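Long-range contact in uncharacterized protein (Bombyx mori, PDB 5AZ1), which probably acts as an NADPH-dependent aldo-keto reductase, reducing carbonyl compounds to alcohols with the nicotinamide cofactor it binds: residues N196-N201 and V218-Y223. Sequence-based numbering, arbitrary orientation.
Sequences NQIEVN and VVVVAY. With NDP (NADPH dihydro-nicotinamide-adenine-dinucleotide phosphate), chain J.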
loop_
_atom_site.group_PDB
_atom_site.type_symbol
_atom_site.label_atom_id
_atom_site.label_comp_id
_atom_site.label_asym_id
_atom_site.label_seq_id
_atom_site.Cartn_x
_atom_site.Cartn_y
_atom_site.Cartn_z
ATOM N N ASN A 196 -7.487 -1.956 -4.906
ATOM C CA ASN A 196 -6.729 -3.168 -4.757
ATOM C C ASN A 196 -5.331 -2.679 -4.594
ATOM O O ASN A 196 -4.749 -2.120 -5.557
ATOM C CB ASN A 196 -6.795 -4.080 -5.992
ATOM C CG ASN A 196 -6.137 -5.450 -5.767
ATOM O OD1 ASN A 196 -5.865 -5.864 -4.642
ATOM N ND2 ASN A 196 -5.894 -6.165 -6.859
ATOM N N GLN A 197 -4.794 -2.870 -3.380
ATOM C CA GLN A 197 -3.423 -2.520 -3.074
ATOM C C GLN A 197 -2.519 -3.710 -3.298
ATOM O O GLN A 197 -2.670 -4.742 -2.643
ATOM C CB GLN A 197 -3.262 -1.929 -1.646
ATOM C CG GLN A 197 -1.853 -1.481 -1.348
ATOM C CD GLN A 197 -1.646 -0.920 0.089
ATOM O OE1 GLN A 197 -0.847 -1.435 0.794
ATOM N NE2 GLN A 197 -2.313 0.169 0.456
ATOM N N ILE A 198 -1.514 -3.531 -4.155
ATOM C CA ILE A 198 -0.655 -4.664 -4.595
ATOM C C ILE A 198 0.698 -4.144 -4.927
ATOM O O ILE A 198 0.856 -2.943 -5.144
ATOM C CB ILE A 198 -1.172 -5.286 -5.922
ATOM C CG1 ILE A 198 -1.444 -4.172 -6.972
ATOM C CG2 ILE A 198 -2.424 -6.084 -5.679
ATOM C CD1 ILE A 198 -1.896 -4.656 -8.322
ATOM N N GLU A 199 1.660 -5.057 -5.048
ATOM C CA GLU A 199 2.980 -4.682 -5.538
ATOM C C GLU A 199 2.976 -4.276 -6.994
ATOM O O GLU A 199 2.495 -5.024 -7.852
ATOM C CB GLU A 199 3.956 -5.826 -5.355
ATOM C CG GLU A 199 5.371 -5.366 -5.678
ATOM C CD GLU A 199 6.415 -6.507 -5.671
ATOM O OE1 GLU A 199 6.207 -7.567 -5.003
ATOM O OE2 GLU A 199 7.457 -6.286 -6.349
ATOM N N VAL A 200 3.459 -3.069 -7.267
ATOM C CA VAL A 200 3.708 -2.594 -8.637
ATOM C C VAL A 200 4.975 -1.820 -8.646
ATOM O O VAL A 200 5.186 -1.001 -7.789
ATOM C CB VAL A 200 2.637 -1.674 -9.199
ATOM C CG1 VAL A 200 2.762 -1.579 -10.735
ATOM C CG2 VAL A 200 1.246 -2.183 -8.830
ATOM N N ASN A 201 5.843 -2.107 -9.604
ATOM C CA ASN A 201 7.121 -1.399 -9.786
ATOM C C ASN A 201 7.645 -1.709 -11.232
ATOM O O ASN A 201 6.907 -2.272 -12.053
ATOM C CB ASN A 201 8.115 -1.810 -8.674
ATOM C CG ASN A 201 8.226 -3.301 -8.520
ATOM O OD1 ASN A 201 8.543 -4.007 -9.503
ATOM N ND2 ASN A 201 8.003 -3.820 -7.266
ATOM N N VAL A 218 -11.837 0.180 -10.120
ATOM C CA VAL A 218 -11.142 -0.046 -8.906
ATOM C C VAL A 218 -9.791 0.634 -9.097
ATOM O O VAL A 218 -9.114 0.430 -10.118
ATOM C CB VAL A 218 -10.949 -1.541 -8.621
ATOM C CG1 VAL A 218 -10.161 -1.772 -7.337
ATOM C CG2 VAL A 218 -12.302 -2.267 -8.610
ATOM N N VAL A 219 -9.416 1.473 -8.131
ATOM C CA VAL A 219 -8.129 2.110 -8.132
ATOM C C VAL A 219 -7.031 1.188 -7.617
ATOM O O VAL A 219 -7.204 0.476 -6.623
ATOM C CB VAL A 219 -8.176 3.384 -7.333
ATOM C CG1 VAL A 219 -6.771 3.952 -7.129
ATOM C CG2 VAL A 219 -9.032 4.400 -8.070
ATOM N N VAL A 220 -5.893 1.229 -8.304
ATOM C CA VAL A 220 -4.740 0.458 -7.963
ATOM C C VAL A 220 -3.776 1.313 -7.111
ATOM O O VAL A 220 -3.449 2.473 -7.463
ATOM C CB VAL A 220 -4.060 -0.094 -9.214
ATOM C CG1 VAL A 220 -2.803 -0.862 -8.881
ATOM C CG2 VAL A 220 -4.980 -1.036 -9.947
ATOM N N VAL A 221 -3.330 0.737 -5.994
ATOM C CA VAL A 221 -2.392 1.418 -5.121
ATOM C C VAL A 221 -1.167 0.533 -5.041
ATOM O O VAL A 221 -1.291 -0.615 -4.667
ATOM C CB VAL A 221 -3.006 1.651 -3.726
ATOM C CG1 VAL A 221 -1.926 2.143 -2.724
ATOM C CG2 VAL A 221 -4.178 2.618 -3.816
ATOM N N ALA A 222 -0.009 1.087 -5.393
ATOM C CA ALA A 222 1.218 0.331 -5.506
ATOM C C ALA A 222 1.982 0.388 -4.208
ATOM O O ALA A 222 2.407 1.479 -3.833
ATOM C CB ALA A 222 2.106 0.929 -6.605
ATOM N N TYR A 223 2.156 -0.746 -3.541
ATOM C CA TYR A 223 3.213 -0.857 -2.554
ATOM C C TYR A 223 4.493 -1.369 -3.139
ATOM O O TYR A 223 4.475 -1.928 -4.211
ATOM C CB TYR A 223 2.784 -1.720 -1.393
ATOM C CG TYR A 223 2.654 -3.233 -1.527
ATOM C CD1 TYR A 223 3.791 -4.068 -1.539
ATOM C CD2 TYR A 223 1.428 -3.847 -1.490
ATOM C CE1 TYR A 223 3.673 -5.437 -1.569
ATOM C CE2 TYR A 223 1.299 -5.207 -1.516
ATOM C CZ TYR A 223 2.419 -6.017 -1.540
ATOM O OH TYR A 223 2.292 -7.406 -1.499
HETATM P PA NDP J . 9.477 0.993 -0.929
HETATM O O1A NDP J . 9.517 0.519 -2.384
HETATM O O2A NDP J . 8.689 2.186 -0.512
HETATM O O5B NDP J . 11.038 1.364 -0.597
HETATM C C5B NDP J . 11.506 1.571 0.727
HETATM C C4B NDP J . 12.988 1.929 0.697
HETATM O O4B NDP J . 13.266 2.958 -0.267
HETATM C C3B NDP J . 13.484 2.434 2.069
HETATM O O3B NDP J . 14.539 1.597 2.521
HETATM C C2B NDP J . 13.889 3.891 1.825
HETATM O O2B NDP J . 14.996 4.360 2.602
HETATM C C1B NDP J . 14.140 3.933 0.328
HETATM N N9A NDP J . 13.768 5.184 -0.323
HETATM C C8A NDP J . 12.567 5.803 -0.261
HETATM N N7A NDP J . 12.555 6.910 -1.024
HETATM C C5A NDP J . 13.761 6.970 -1.620
HETATM C C6A NDP J . 14.393 7.901 -2.554
HETATM N N6A NDP J . 13.650 8.967 -2.980
HETATM N N1A NDP J . 15.692 7.627 -2.920
HETATM C C2A NDP J . 16.386 6.553 -2.460
HETATM N N3A NDP J . 15.859 5.652 -1.608
HETATM C C4A NDP J . 14.570 5.824 -1.170
HETATM O O3 NDP J . 9.255 -0.299 -0.007
HETATM P PN NDP J . 8.026 -0.595 0.971
HETATM O O1N NDP J . 7.614 -2.000 0.657
HETATM O O2N NDP J . 8.389 -0.210 2.400
HETATM O O5D NDP J . 6.951 0.540 0.492
HETATM C C5D NDP J . 5.603 0.327 0.605
HETATM C C4D NDP J . 4.778 0.768 1.798
HETATM O O4D NDP J . 3.542 0.152 1.354
HETATM C C3D NDP J . 4.919 0.246 3.229
HETATM O O3D NDP J . 5.442 1.233 4.087
HETATM C C2D NDP J . 3.468 -0.040 3.606
HETATM O O2D NDP J . 2.806 1.209 3.915
HETATM C C1D NDP J . 2.930 -0.687 2.320
HETATM N N1N NDP J . 3.133 -2.193 2.075
HETATM C C2N NDP J . 1.999 -2.947 1.961
HETATM C C3N NDP J . 1.988 -4.341 1.770
HETATM C C7N NDP J . 0.672 -5.085 1.643
HETATM O O7N NDP J . 0.732 -6.315 1.764
HETATM N N7N NDP J . -0.519 -4.429 1.428
HETATM C C4N NDP J . 3.306 -5.114 1.731
HETATM C C5N NDP J . 4.476 -4.221 1.829
HETATM C C6N NDP J . 4.341 -2.842 1.985
HETATM P P2B NDP J . 14.838 5.175 4.001
HETATM O O1X NDP J . 13.574 4.688 4.738
HETATM O O2X NDP J . 16.029 4.646 4.756
HETATM O O3X NDP J . 14.760 6.586 3.485
#
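Two neighbouring parallel strands of the aldo-keto reductase (TIM) barrel, 195-199 and 219-223, pair here and carry the nicotinamide of NADPH at their C-terminal ends; helix 207-215 makes the crossover between them. Within 196-199 and 219-223 the ladder runs from N196 N, giving to V219 O (3.0 Å), through V221 N to N196 O and I198 N to V221 O, to Y223 N on I198 O. It weakens at the C-terminal end, where V200 N reaches Y223 O only weakly, at 3.4 Å.

I198, V220 and A222 face the helix layer: I198 CD1 meets V220 CG1 at 3.9 Å, and V200 CB, just past its strand, packs on A222 CB. Q197, V221, E199 and Y223 lie on the other, barrel-lining face. The extended Q197 chain, CG anti to the backbone N (chi1 -176°), passes V221 CG1 on its way to the cofactor. There Q197 OE1 accepts a nearly straight bond from the carboxamide N7N of NADPH (3.1 Å, 166° at the hydrogen), while Q197 NE2 is hydrogen-bonded to D70 OD1.

Y223 is the floor under the nicotinamide. Its CG sits between the backbone N and carbonyl carbon (chi1 73°), which turns the ring back over the 196-199 strand. C3N of NADPH lies above the centre of one face; on the opposite face E199 N approaches near the rim and E199 CB makes a CH-pi contact, 4.2 Å from the centroid. The OH is hydrogen-bonded to N176. Replacing Y223 with an alanine would probably strip the nicotinamide of the flat surface it lies against, leaving it freer to tilt, and cost N176 its hydroxyl partner. Beyond the ring, E199 OE2, which also accepts from T312 N, uses its anti lone pair to take a hydrogen bond from N201 ND2, 2.7 Å away.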